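Local atomic coordinates of esterase LipW (PDB entry 3QH4), a protein that probably hydrolyses ester bonds, as a mycobacterial esterase of the alpha/beta-hydrolase fold with strict substrate selectivity. Residues Pro212-Glu217 with Asp258-Glu263; Leu191-Val196 with His288-Leu293; Leu251-Glu256 with His281-Ala286; Ile27-Glu32 with Ser220-His225. One frame throughout, in Å; residues are numbered along the deposited sequence.

Contact 1 (Pro212-Glu217 with Asp258-Glu263)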
loop_
_atom_site.group_PDB
_atom_site.type_symbol
_atom_site.label_atom_id
_atom_site.label_comp_id
_atom_site.label_asym_id
_atom_site.label_seq_id
_atom_site.Cartn_x
_atom_site.Cartn_y
_atom_site.Cartn_z
ATOM N N PRO A 212 -17.525 1.559 -7.475
ATOM C CA PRO A 212 -17.594 1.180 -6.066
ATOM C C PRO A 212 -16.206 1.136 -5.401
ATOM O O PRO A 212 -15.193 1.072 -6.097
ATOM C CB PRO A 212 -18.190 -0.225 -6.112
ATOM C CG PRO A 212 -17.735 -0.793 -7.446
ATOM C CD PRO A 212 -17.631 0.402 -8.390
ATOM N N ALA A 213 -16.204 1.199 -4.068
ATOM C CA ALA A 213 -15.016 1.015 -3.194
ATOM C C ALA A 213 -14.070 2.212 -3.170
ATOM O O ALA A 213 -13.778 2.750 -2.098
ATOM C CB ALA A 213 -14.277 -0.313 -3.493
ATOM N N PHE A 214 -13.616 2.639 -4.345
ATOM C CA PHE A 214 -12.906 3.906 -4.477
ATOM C C PHE A 214 -13.123 4.404 -5.887
ATOM O O PHE A 214 -13.312 3.616 -6.824
ATOM C CB PHE A 214 -11.398 3.781 -4.197
ATOM C CG PHE A 214 -10.830 5.001 -3.488
ATOM C CD1 PHE A 214 -10.985 5.145 -2.104
ATOM C CD2 PHE A 214 -10.175 5.995 -4.212
ATOM C CE1 PHE A 214 -10.472 6.293 -1.438
ATOM C CE2 PHE A 214 -9.648 7.135 -3.580
ATOM C CZ PHE A 214 -9.807 7.298 -2.204
ATOM N N ASP A 215 -13.084 5.723 -6.049
ATOM C CA ASP A 215 -13.397 6.302 -7.341
ATOM C C ASP A 215 -12.636 7.587 -7.540
ATOM O O ASP A 215 -11.860 8.014 -6.653
ATOM C CB ASP A 215 -14.939 6.453 -7.531
ATOM C CG ASP A 215 -15.577 7.423 -6.541
ATOM O OD1 ASP A 215 -14.963 8.481 -6.282
ATOM O OD2 ASP A 215 -16.724 7.177 -6.056
ATOM N N GLY A 216 -12.818 8.173 -8.729
ATOM C CA GLY A 216 -12.066 9.346 -9.149
ATOM C C GLY A 216 -12.421 10.595 -8.346
ATOM O O GLY A 216 -11.571 11.493 -8.128
ATOM N N GLU A 217 -13.681 10.685 -7.942
ATOM C CA GLU A 217 -14.074 11.823 -7.115
ATOM C C GLU A 217 -13.420 11.752 -5.737
ATOM O O GLU A 217 -12.884 12.765 -5.248
ATOM C CB GLU A 217 -15.588 11.958 -7.066
ATOM C CG GLU A 217 -16.096 12.291 -8.444
ATOM C CD GLU A 217 -17.594 12.466 -8.533
ATOM O OE1 GLU A 217 -18.272 12.594 -7.490
ATOM O OE2 GLU A 217 -18.085 12.485 -9.681
ATOM N N ASP A 258 -10.542 0.696 -12.037
ATOM C CA ASP A 258 -9.913 1.371 -10.896
ATOM C C ASP A 258 -9.459 2.733 -11.418
ATOM O O ASP A 258 -8.728 2.801 -12.421
ATOM C CB ASP A 258 -8.725 0.518 -10.421
ATOM C CG ASP A 258 -8.028 1.091 -9.163
ATOM O OD1 ASP A 258 -8.000 2.322 -8.972
ATOM O OD2 ASP A 258 -7.462 0.292 -8.376
ATOM N N PRO A 259 -9.881 3.820 -10.757
ATOM C CA PRO A 259 -9.417 5.130 -11.219
ATOM C C PRO A 259 -7.891 5.265 -11.297
ATOM O O PRO A 259 -7.420 6.062 -12.107
ATOM C CB PRO A 259 -10.030 6.105 -10.187
ATOM C CG PRO A 259 -10.097 5.249 -8.890
ATOM C CD PRO A 259 -10.597 3.911 -9.463
ATOM N N PHE A 260 -7.127 4.507 -10.499
ATOM C CA PHE A 260 -5.664 4.629 -10.504
ATOM C C PHE A 260 -5.003 3.808 -11.609
ATOM O O PHE A 260 -3.799 3.844 -11.759
ATOM C CB PHE A 260 -5.105 4.249 -9.136
ATOM C CG PHE A 260 -5.703 5.070 -8.032
ATOM C CD1 PHE A 260 -5.481 6.449 -7.978
ATOM C CD2 PHE A 260 -6.518 4.478 -7.092
ATOM C CE1 PHE A 260 -6.116 7.226 -6.951
ATOM C CE2 PHE A 260 -7.127 5.235 -6.092
ATOM C CZ PHE A 260 -6.921 6.592 -6.023
ATOM N N ARG A 261 -5.803 3.129 -12.423
ATOM C CA ARG A 261 -5.211 2.242 -13.428
ATOM C C ARG A 261 -4.271 2.983 -14.376
ATOM O O ARG A 261 -3.179 2.510 -14.668
ATOM C CB ARG A 261 -6.325 1.571 -14.249
ATOM C CG ARG A 261 -5.766 0.738 -15.421
ATOM C CD ARG A 261 -6.890 0.448 -16.388
ATOM N NE ARG A 261 -7.305 1.602 -17.190
ATOM C CZ ARG A 261 -8.514 1.699 -17.726
ATOM N NH1 ARG A 261 -9.436 0.772 -17.462
ATOM N NH2 ARG A 261 -8.828 2.726 -18.506
ATOM N N ASP A 262 -4.703 4.121 -14.918
ATOM C CA ASP A 262 -3.828 4.763 -15.930
ATOM C C ASP A 262 -2.526 5.305 -15.351
ATOM O O ASP A 262 -1.468 5.236 -15.992
ATOM C CB ASP A 262 -4.580 5.881 -16.666
ATOM C CG ASP A 262 -5.649 5.337 -17.614
ATOM O OD1 ASP A 262 -5.838 4.095 -17.714
ATOM O OD2 ASP A 262 -6.328 6.170 -18.243
ATOM N N GLU A 263 -2.585 5.847 -14.140
ATOM C CA GLU A 263 -1.306 6.345 -13.573
ATOM C C GLU A 263 -0.368 5.168 -13.270
ATOM O O GLU A 263 0.841 5.291 -13.367
ATOM C CB GLU A 263 -1.548 7.266 -12.377
ATOM C CG GLU A 263 -2.111 6.607 -11.131
ATOM C CD GLU A 263 -2.903 7.597 -10.308
ATOM O OE1 GLU A 263 -2.484 7.860 -9.167
ATOM O OE2 GLU A 263 -3.914 8.139 -10.830
#

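Contact 2 (Leu191-Val196 with His288-Leu293)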
loop_
_atom_site.group_PDB
_atom_site.type_symbol
_atom_site.label_atom_id
_atom_site.label_comp_id
_atom_site.label_asym_id
_atom_site.label_seq_id
_atom_site.Cartn_x
_atom_site.Cartn_y
_atom_site.Cartn_z
ATOM N N LEU A 191 7.343 -3.199 -3.865
ATOM C CA LEU A 191 6.105 -3.879 -4.273
ATOM C C LEU A 191 4.960 -2.890 -4.102
ATOM O O LEU A 191 4.677 -2.438 -2.985
ATOM C CB LEU A 191 5.900 -5.132 -3.402
ATOM C CG LEU A 191 4.691 -6.004 -3.738
ATOM C CD1 LEU A 191 5.034 -7.468 -3.449
ATOM C CD2 LEU A 191 3.480 -5.545 -2.917
ATOM N N LEU A 192 4.394 -2.472 -5.228
ATOM C CA LEU A 192 3.393 -1.392 -5.238
ATOM C C LEU A 192 2.063 -1.984 -5.719
ATOM O O LEU A 192 1.848 -2.198 -6.931
ATOM C CB LEU A 192 3.838 -0.237 -6.148
ATOM C CG LEU A 192 5.250 0.309 -5.938
ATOM C CD1 LEU A 192 5.584 1.362 -6.986
ATOM C CD2 LEU A 192 5.415 0.915 -4.532
ATOM N N HIS A 193 1.188 -2.272 -4.768
ATOM C CA HIS A 193 -0.145 -2.751 -5.131
ATOM C C HIS A 193 -1.146 -1.606 -5.281
ATOM O O HIS A 193 -1.319 -0.792 -4.368
ATOM C CB HIS A 193 -0.641 -3.826 -4.137
ATOM C CG HIS A 193 -2.028 -4.314 -4.429
ATOM N ND1 HIS A 193 -2.427 -4.698 -5.694
ATOM C CD2 HIS A 193 -3.103 -4.496 -3.620
ATOM C CE1 HIS A 193 -3.696 -5.077 -5.655
ATOM N NE2 HIS A 193 -4.131 -4.952 -4.414
ATOM N N GLN A 194 -1.812 -1.603 -6.438
ATOM C CA GLN A 194 -2.795 -0.584 -6.847
ATOM C C GLN A 194 -2.408 0.814 -6.312
ATOM O O GLN A 194 -3.228 1.464 -5.648
ATOM C CB GLN A 194 -4.229 -1.030 -6.421
ATOM C CG GLN A 194 -4.340 -1.322 -4.910
ATOM C CD GLN A 194 -5.680 -1.826 -4.440
ATOM O OE1 GLN A 194 -6.547 -2.188 -5.234
ATOM N NE2 GLN A 194 -5.849 -1.877 -3.117
ATOM N N PRO A 195 -1.174 1.266 -6.619
ATOM C CA PRO A 195 -0.645 2.500 -5.994
ATOM C C PRO A 195 -1.300 3.807 -6.436
ATOM O O PRO A 195 -1.692 3.981 -7.597
ATOM C CB PRO A 195 0.829 2.507 -6.402
ATOM C CG PRO A 195 0.854 1.776 -7.774
ATOM C CD PRO A 195 -0.189 0.665 -7.553
ATOM N N VAL A 196 -1.474 4.677 -5.461
ATOM C CA VAL A 196 -1.804 6.067 -5.695
ATOM C C VAL A 196 -0.481 6.744 -6.090
ATOM O O VAL A 196 0.483 6.682 -5.317
ATOM C CB VAL A 196 -2.391 6.650 -4.392
ATOM C CG1 VAL A 196 -2.483 8.163 -4.522
ATOM C CG2 VAL A 196 -3.791 6.011 -4.146
ATOM N N HIS A 288 -10.782 -1.216 -7.439
ATOM C CA HIS A 288 -9.846 -0.957 -6.345
ATOM C C HIS A 288 -10.260 -1.699 -5.077
ATOM O O HIS A 288 -11.439 -1.709 -4.704
ATOM C CB HIS A 288 -9.827 0.537 -6.035
ATOM C CG HIS A 288 -8.605 0.969 -5.295
ATOM N ND1 HIS A 288 -7.385 1.096 -5.914
ATOM C CD2 HIS A 288 -8.417 1.334 -4.002
ATOM C CE1 HIS A 288 -6.485 1.522 -5.039
ATOM N NE2 HIS A 288 -7.092 1.691 -3.874
ATOM N N GLY A 289 -9.294 -2.321 -4.430
ATOM C CA GLY A 289 -9.517 -2.961 -3.145
ATOM C C GLY A 289 -10.057 -4.371 -3.313
ATOM O O GLY A 289 -10.527 -4.944 -2.331
ATOM N N PHE A 290 -9.980 -4.938 -4.533
ATOM C CA PHE A 290 -10.571 -6.276 -4.795
ATOM C C PHE A 290 -10.094 -7.362 -3.833
ATOM O O PHE A 290 -10.896 -8.190 -3.393
ATOM C CB PHE A 290 -10.398 -6.721 -6.262
ATOM C CG PHE A 290 -8.954 -6.978 -6.684
ATOM C CD1 PHE A 290 -8.195 -5.933 -7.233
ATOM C CD2 PHE A 290 -8.379 -8.265 -6.560
ATOM C CE1 PHE A 290 -6.887 -6.155 -7.667
ATOM C CE2 PHE A 290 -7.081 -8.500 -6.972
ATOM C CZ PHE A 290 -6.322 -7.438 -7.522
ATOM N N ASP A 291 -8.811 -7.330 -3.481
ATOM C CA ASP A 291 -8.248 -8.381 -2.638
ATOM C C ASP A 291 -8.631 -8.212 -1.172
ATOM O O ASP A 291 -8.564 -9.195 -0.419
ATOM C CB ASP A 291 -6.732 -8.474 -2.786
ATOM C CG ASP A 291 -6.052 -7.163 -2.436
ATOM O OD1 ASP A 291 -6.354 -6.148 -3.095
ATOM O OD2 ASP A 291 -5.261 -7.141 -1.466
ATOM N N SER A 292 -9.049 -6.998 -0.783
ATOM C CA SER A 292 -9.635 -6.744 0.548
ATOM C C SER A 292 -11.107 -7.131 0.606
ATOM O O SER A 292 -11.576 -7.710 1.620
ATOM C CB SER A 292 -9.469 -5.259 0.905
ATOM O OG SER A 292 -8.087 -4.948 1.013
ATOM N N LEU A 293 -11.844 -6.815 -0.460
ATOM C CA LEU A 293 -13.267 -7.139 -0.559
ATOM C C LEU A 293 -13.526 -8.642 -0.592
ATOM O O LEU A 293 -14.501 -9.110 0.011
ATOM C CB LEU A 293 -13.922 -6.473 -1.787
ATOM C CG LEU A 293 -14.024 -4.931 -1.745
ATOM C CD1 LEU A 293 -14.150 -4.339 -3.156
ATOM C CD2 LEU A 293 -15.203 -4.460 -0.865
HETATM O O HOH W 1 -7.007 -4.156 -1.338
#

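Contact 3 (Leu251-Glu256 with His281-Ala286)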
loop_
_atom_site.group_PDB
_atom_site.type_symbol
_atom_site.label_atom_id
_atom_site.label_comp_id
_atom_site.label_asym_id
_atom_site.label_seq_id
_atom_site.Cartn_x
_atom_site.Cartn_y
_atom_site.Cartn_z
ATOM N N LEU A 251 7.469 -4.700 -8.482
ATOM C CA LEU A 251 6.227 -5.376 -8.877
ATOM C C LEU A 251 5.146 -4.340 -8.694
ATOM O O LEU A 251 5.010 -3.768 -7.607
ATOM C CB LEU A 251 5.913 -6.594 -8.009
ATOM C CG LEU A 251 4.503 -7.151 -8.246
ATOM C CD1 LEU A 251 4.344 -7.785 -9.674
ATOM C CD2 LEU A 251 4.186 -8.206 -7.160
ATOM N N ILE A 252 4.380 -4.098 -9.756
ATOM C CA ILE A 252 3.287 -3.126 -9.673
ATOM C C ILE A 252 2.017 -3.744 -10.240
ATOM O O ILE A 252 2.019 -4.282 -11.356
ATOM C CB ILE A 252 3.712 -1.772 -10.337
ATOM C CG1 ILE A 252 2.586 -0.733 -10.239
ATOM C CG2 ILE A 252 4.124 -1.949 -11.816
ATOM C CD1 ILE A 252 3.032 0.708 -10.705
ATOM N N THR A 253 0.915 -3.641 -9.488
ATOM C CA THR A 253 -0.292 -4.374 -9.836
ATOM C C THR A 253 -1.508 -3.448 -9.727
ATOM O O THR A 253 -1.470 -2.450 -8.982
ATOM C CB THR A 253 -0.474 -5.574 -8.869
ATOM O OG1 THR A 253 -0.355 -5.129 -7.504
ATOM C CG2 THR A 253 0.576 -6.664 -9.136
ATOM N N CYS A 254 -2.578 -3.738 -10.480
ATOM C CA CYS A 254 -3.808 -2.948 -10.332
ATOM C C CYS A 254 -4.966 -3.652 -11.007
ATOM O O CYS A 254 -4.760 -4.329 -12.013
ATOM C CB CYS A 254 -3.602 -1.577 -11.000
ATOM S SG CYS A 254 -4.796 -0.337 -10.437
ATOM N N GLY A 255 -6.176 -3.516 -10.444
ATOM C CA GLY A 255 -7.398 -3.980 -11.135
ATOM C C GLY A 255 -7.699 -3.023 -12.280
ATOM O O GLY A 255 -7.323 -1.866 -12.223
ATOM N N GLU A 256 -8.396 -3.498 -13.314
ATOM C CA GLU A 256 -8.651 -2.641 -14.478
ATOM C C GLU A 256 -9.769 -1.642 -14.243
ATOM O O GLU A 256 -9.827 -0.614 -14.932
ATOM C CB GLU A 256 -8.943 -3.457 -15.741
ATOM C CG GLU A 256 -10.230 -4.252 -15.648
ATOM C CD GLU A 256 -10.670 -4.876 -16.966
ATOM O OE1 GLU A 256 -10.223 -4.405 -18.035
ATOM O OE2 GLU A 256 -11.480 -5.832 -16.923
ATOM N N HIS A 281 1.206 -6.173 -13.580
ATOM C CA HIS A 281 -0.031 -6.907 -13.866
ATOM C C HIS A 281 -1.280 -6.059 -13.725
ATOM O O HIS A 281 -1.444 -5.358 -12.705
ATOM C CB HIS A 281 -0.223 -8.116 -12.946
ATOM C CG HIS A 281 -1.180 -9.111 -13.511
ATOM N ND1 HIS A 281 -0.773 -10.133 -14.334
ATOM C CD2 HIS A 281 -2.523 -9.228 -13.394
ATOM C CE1 HIS A 281 -1.818 -10.840 -14.706
ATOM N NE2 HIS A 281 -2.895 -10.315 -14.149
ATOM N N ILE A 282 -2.151 -6.151 -14.731
ATOM C CA ILE A 282 -3.484 -5.551 -14.635
ATOM C C ILE A 282 -4.460 -6.727 -14.536
ATOM O O ILE A 282 -4.506 -7.583 -15.414
ATOM C CB ILE A 282 -3.835 -4.682 -15.881
ATOM C CG1 ILE A 282 -2.861 -3.498 -16.014
ATOM C CG2 ILE A 282 -5.307 -4.156 -15.780
ATOM C CD1 ILE A 282 -2.867 -2.547 -14.752
ATOM N N PHE A 283 -5.253 -6.739 -13.464
ATOM C CA PHE A 283 -6.207 -7.824 -13.224
ATOM C C PHE A 283 -7.562 -7.442 -13.784
ATOM O O PHE A 283 -8.083 -6.364 -13.468
ATOM C CB PHE A 283 -6.339 -8.070 -11.709
ATOM C CG PHE A 283 -5.115 -8.693 -11.112
ATOM C CD1 PHE A 283 -4.975 -10.100 -11.115
ATOM C CD2 PHE A 283 -4.123 -7.907 -10.551
ATOM C CE1 PHE A 283 -3.836 -10.699 -10.545
ATOM C CE2 PHE A 283 -2.946 -8.502 -10.005
ATOM C CZ PHE A 283 -2.831 -9.907 -10.010
ATOM N N PRO A 284 -8.135 -8.319 -14.615
ATOM C CA PRO A 284 -9.410 -8.025 -15.320
ATOM C C PRO A 284 -10.608 -8.087 -14.347
ATOM O O PRO A 284 -10.548 -8.809 -13.346
ATOM C CB PRO A 284 -9.474 -9.152 -16.375
ATOM C CG PRO A 284 -8.781 -10.330 -15.717
ATOM C CD PRO A 284 -7.654 -9.691 -14.871
ATOM N N ARG A 285 -11.654 -7.316 -14.638
ATOM C CA ARG A 285 -12.958 -7.405 -13.943
ATOM C C ARG A 285 -12.861 -7.167 -12.419
ATOM O O ARG A 285 -13.649 -7.694 -11.643
ATOM C CB ARG A 285 -13.649 -8.732 -14.272
ATOM C CG ARG A 285 -13.645 -9.077 -15.752
ATOM C CD ARG A 285 -14.437 -10.359 -16.025
ATOM N NE ARG A 285 -15.872 -10.128 -15.985
ATOM C CZ ARG A 285 -16.793 -11.076 -15.783
ATOM N NH1 ARG A 285 -16.446 -12.343 -15.535
ATOM N NH2 ARG A 285 -18.072 -10.747 -15.814
ATOM N N ALA A 286 -11.897 -6.331 -12.019
ATOM C CA ALA A 286 -11.598 -6.058 -10.628
ATOM C C ALA A 286 -11.509 -4.543 -10.364
ATOM O O ALA A 286 -10.867 -3.815 -11.111
ATOM C CB ALA A 286 -10.256 -6.749 -10.224
#

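Contact 4 (Ile27-Glu32 with Ser220-His225)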
loop_
_atom_site.group_PDB
_atom_site.type_symbol
_atom_site.label_atom_id
_atom_site.label_comp_id
_atom_site.label_asym_id
_atom_site.label_seq_id
_atom_site.Cartn_x
_atom_site.Cartn_y
_atom_site.Cartn_z
ATOM N N ILE A 27 -17.486 4.956 -2.006
ATOM C CA ILE A 27 -17.006 5.597 -0.774
ATOM C C ILE A 27 -17.386 7.069 -0.811
ATOM O O ILE A 27 -17.577 7.649 -1.884
ATOM C CB ILE A 27 -15.460 5.458 -0.638
ATOM C CG1 ILE A 27 -14.992 5.706 0.807
ATOM C CG2 ILE A 27 -14.709 6.340 -1.655
ATOM C CD1 ILE A 27 -13.557 5.209 1.037
ATOM N N ASP A 28 -17.478 7.670 0.371
ATOM C CA ASP A 28 -17.638 9.112 0.500
ATOM C C ASP A 28 -16.361 9.561 1.216
ATOM O O ASP A 28 -16.097 9.145 2.333
ATOM C CB ASP A 28 -18.891 9.372 1.336
ATOM C CG ASP A 28 -19.116 10.839 1.648
ATOM O OD1 ASP A 28 -18.216 11.679 1.437
ATOM O OD2 ASP A 28 -20.235 11.144 2.126
ATOM N N PHE A 29 -15.564 10.407 0.565
ATOM C CA PHE A 29 -14.252 10.738 1.136
ATOM C C PHE A 29 -14.177 12.170 1.638
ATOM O O PHE A 29 -13.102 12.750 1.705
ATOM C CB PHE A 29 -13.108 10.435 0.147
ATOM C CG PHE A 29 -11.870 9.862 0.814
ATOM C CD1 PHE A 29 -11.938 8.653 1.480
ATOM C CD2 PHE A 29 -10.639 10.528 0.739
ATOM C CE1 PHE A 29 -10.797 8.105 2.111
ATOM C CE2 PHE A 29 -9.480 9.986 1.361
ATOM C CZ PHE A 29 -9.581 8.767 2.025
ATOM N N THR A 30 -15.329 12.732 2.019
ATOM C CA THR A 30 -15.316 14.019 2.736
ATOM C C THR A 30 -14.722 13.812 4.128
ATOM O O THR A 30 -14.719 12.696 4.641
ATOM C CB THR A 30 -16.748 14.622 2.885
ATOM O OG1 THR A 30 -17.577 13.709 3.619
ATOM C CG2 THR A 30 -17.357 14.927 1.523
ATOM N N ALA A 31 -14.221 14.889 4.729
ATOM C CA ALA A 31 -13.669 14.831 6.080
ATOM C C ALA A 31 -14.651 14.250 7.105
ATOM O O ALA A 31 -14.272 13.396 7.893
ATOM C CB ALA A 31 -13.194 16.224 6.516
ATOM N N GLU A 32 -15.909 14.696 7.089
ATOM C CA GLU A 32 -16.935 14.146 7.997
ATOM C C GLU A 32 -17.163 12.645 7.840
ATOM O O GLU A 32 -17.297 11.904 8.836
ATOM C CB GLU A 32 -18.267 14.900 7.827
ATOM N N SER A 220 -9.736 12.801 -5.926
ATOM C CA SER A 220 -9.536 14.244 -5.889
ATOM C C SER A 220 -9.545 14.780 -4.445
ATOM O O SER A 220 -8.634 15.547 -4.047
ATOM C CB SER A 220 -10.573 14.972 -6.728
ATOM O OG SER A 220 -10.411 16.370 -6.539
ATOM N N LEU A 221 -10.555 14.387 -3.671
ATOM C CA LEU A 221 -10.635 14.768 -2.241
ATOM C C LEU A 221 -9.420 14.254 -1.470
ATOM O O LEU A 221 -8.853 14.981 -0.643
ATOM C CB LEU A 221 -11.896 14.199 -1.591
ATOM C CG LEU A 221 -13.183 15.032 -1.689
ATOM C CD1 LEU A 221 -13.419 15.460 -3.082
ATOM C CD2 LEU A 221 -14.373 14.215 -1.173
ATOM N N MET A 222 -9.034 13.007 -1.748
ATOM C CA MET A 222 -7.882 12.368 -1.104
ATOM C C MET A 222 -6.630 13.233 -1.224
ATOM O O MET A 222 -5.956 13.491 -0.227
ATOM C CB MET A 222 -7.636 10.973 -1.754
ATOM C CG MET A 222 -6.372 10.278 -1.277
ATOM S SD MET A 222 -6.039 8.857 -2.334
ATOM C CE MET A 222 -5.576 9.649 -3.885
ATOM N N TRP A 223 -6.315 13.675 -2.445
ATOM C CA TRP A 223 -5.116 14.481 -2.683
ATOM C C TRP A 223 -5.263 15.803 -1.949
ATOM O O TRP A 223 -4.272 16.340 -1.384
ATOM C CB TRP A 223 -4.846 14.683 -4.180
ATOM C CG TRP A 223 -4.152 13.509 -4.775
ATOM C CD1 TRP A 223 -4.653 12.611 -5.691
ATOM C CD2 TRP A 223 -2.817 13.121 -4.509
ATOM N NE1 TRP A 223 -3.693 11.665 -5.979
ATOM C CE2 TRP A 223 -2.552 11.966 -5.275
ATOM C CE3 TRP A 223 -1.798 13.646 -3.690
ATOM C CZ2 TRP A 223 -1.307 11.316 -5.259
ATOM C CZ3 TRP A 223 -0.549 12.991 -3.664
ATOM C CH2 TRP A 223 -0.320 11.836 -4.448
ATOM N N ARG A 224 -6.486 16.343 -1.921
ATOM C CA ARG A 224 -6.659 17.636 -1.206
ATOM C C ARG A 224 -6.384 17.505 0.292
ATOM O O ARG A 224 -5.684 18.366 0.871
ATOM C CB ARG A 224 -8.044 18.265 -1.483
ATOM C CG ARG A 224 -8.136 18.863 -2.890
ATOM C CD ARG A 224 -9.121 20.039 -2.944
ATOM N NE ARG A 224 -10.467 19.649 -2.607
ATOM C CZ ARG A 224 -11.333 19.112 -3.466
ATOM N NH1 ARG A 224 -10.980 18.867 -4.729
ATOM N NH2 ARG A 224 -12.556 18.801 -3.056
ATOM N N HIS A 225 -6.906 16.447 0.928
ATOM C CA HIS A 225 -6.701 16.271 2.382
ATOM C C HIS A 225 -5.222 16.068 2.710
ATOM O O HIS A 225 -4.733 16.575 3.716
ATOM C CB HIS A 225 -7.410 15.033 2.942
ATOM C CG HIS A 225 -8.885 15.010 2.731
ATOM N ND1 HIS A 225 -9.693 16.110 2.915
ATOM C CD2 HIS A 225 -9.703 13.993 2.374
ATOM C CE1 HIS A 225 -10.945 15.778 2.646
ATOM N NE2 HIS A 225 -10.976 14.500 2.311
#

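Contact 1 (Pro212-Glu217 with Asp258-Glu263)
Phe260 meets the ring of Phe214 with CE2 and CZ, the far atoms of its own ring. CB leaves to one side of segment 212-217, and the first torsion, with CG anti to the carbonyl carbon (chi1 -56°), swings the end of the ring nearer to it. CE2 then lies 3.7 Å from Phe214 CD2, and CZ makes an equally close approach to Phe214 CE2. The two rings are inclined by 32°, neither stacked nor edge-to-face. The backbone N of Phe260 donates to Asp258 OD1 at 2.8 Å, a capping bond that meets the oxygen from above the carboxylate plane. Pro259 fills the rest of the interface: its CG lies 3.7 Å from Asp215 C and also covers one face of the Phe260 ring, while CB abuts Gly216 N at 3.8 Å. The Asp215 carboxylate caps Ala218 N and forms a salt bridge with Arg26. Asp258 OD2 bonds His288, consistent with the acid of a Ser-His-Asp triad whose serine would be Ser166. The buried contact thus sets the start of helix 216-227 against the turn leading into helix 261-273, with Met222 of the former touching both phenylalanines.

Contact 2 (Leu191-Val196 with His288-Leu293)
Gln194 lays its side-chain amide over one face of the His288 ring, the planes only 15° apart, and contributes the most buried surface. Its CG stands between the backbone N and the carbonyl carbon (chi1 56°), and the chain beyond is extended, which carries OE1 to Gly289 N. That N-H donates at 2.9 Å to Gln194 OE1, close to straight, while Gln194 O sits 3.3 Å from His288 CE1 at the ring edge. His288 itself bonds Asp258 and Ser166, in keeping with a Ser-His-Asp triad. His193 NE2 donates to Asp291 OD1 at 2.8 Å, in its own ring plane but from above the carboxylate plane, and the edge of the His193 ring is also turned to the Phe290 ring in an offset edge-to-face pair, planes at 88°. A water links Asp291 OD1 to Ser292 OG and, weakly, to Gln194 NE2. The contact thereby ties the C-terminal end of strand 189-193 to the short helix 290-293, with Leu303 of helix 298-315 against His193 and Asp291.

Contact 3 (Leu251-Glu256 with His281-Ala286)
Thr253, Cys254 and Gly255 pair in parallel with His281, Ile282 and Phe283, and backbone hydrogen bonds carry most of the contact. His281 N donates to Ile252 O at 3.0 Å, and Cys254 N to His281 O over the same distance. The ladder continues with Phe283 N to Cys254 O and ends with Glu256 N to Phe283 O, both at 2.9 Å. CA-H...O contacts accompany it, such as Thr253 CA to His281 O at 3.2 Å.

One side-chain bond closes the end of the pair. Glu256 OE2 accepts from Arg285 N at 2.7 Å on the anti side of the carboxylate; the Glu256 chain leaves with CG between the backbone N and the carbonyl carbon (chi1 65°) and then extends across Pro284 to reach it.

Apolar contacts divide between the faces. On that of Cys254 and Ile282, Cys254 CB meets Ile282 CD1 at 3.9 Å; beyond the strand, Ile282 CG2 touches Glu256 CB. On the other face, Thr253 CB lies at the edge of the Phe283 ring, 4.0 Å from CE2, while His281 CD2 sits over the centre of that ring.

Helix 261-273 links the strands in a beta-alpha-beta crossover and packs on Ile252 and Ile282, whereas helix 298-315 covers Thr253, His281 and Phe283; strand 278-283 forms one edge of the sheet.

Contact 4 (Ile27-Glu32 with Ser220-His225)
Phe29 packs on helix 216-227 just ahead of helix 31-56, whose N-cap is Thr30, and an Asx turn at Asp28 shapes the chain there. This peripheral part of the alpha/beta-hydrolase fold joins the N-terminal region to helix 216-227. Within the turn, Asp28 OD1 accepts from Thr30 N at 3.1 Å and also from Thr30 OG1, both donors coming from the same face of the carboxylate plane.

Apolar packing centres on the Phe29 ring. Its CE2 approaches Met222 CB at 3.8 Å, the two side chains crossing at a slant, and the ring of Phe214 meets it edge-to-face. Leu221 uses its CD2 branch, 4.2 Å from Phe29 CB, and the same methyl touches Thr30 CG2, the two side chains lying side by side. The aromatic pair of Phe29 and His225 is oblique, with planes at 44°; Ile34 of helix 31-56 touches both residues.

A single polar bond spans the two segments. With CG anti to the carbonyl carbon (chi1 -58°), His225 brings NE2 to the Phe29 carbonyl, while Leu221 O lies over one face of the ring. His225 NE2 donates to Phe29 O at 2.8 Å, almost straight and in the imidazole plane (3° out of it).

How the contacts relate
Contacts 1 and 2 are buried and meet at the probable triad, where Asp258 of the first bonds His288 of the second; contacts 3 and 4 are partly buried. Contacts 2 and 3 share the central sheet, since strands 189-193 and 250-255 are neighbours in it, whereas contacts 1 and 4 both use helix 216-227. Chemistry follows place: contact 3 rests on a backbone ladder, contact 2 on side-chain polar bonds and a water, contact 1 on apolar packing, and contact 4 on apolar packing with one histidine bond. Met222 and Val196 bring contacts 4 and 2 together, while contacts 3 and 4 remain about 12 Å apart at their nearest atoms.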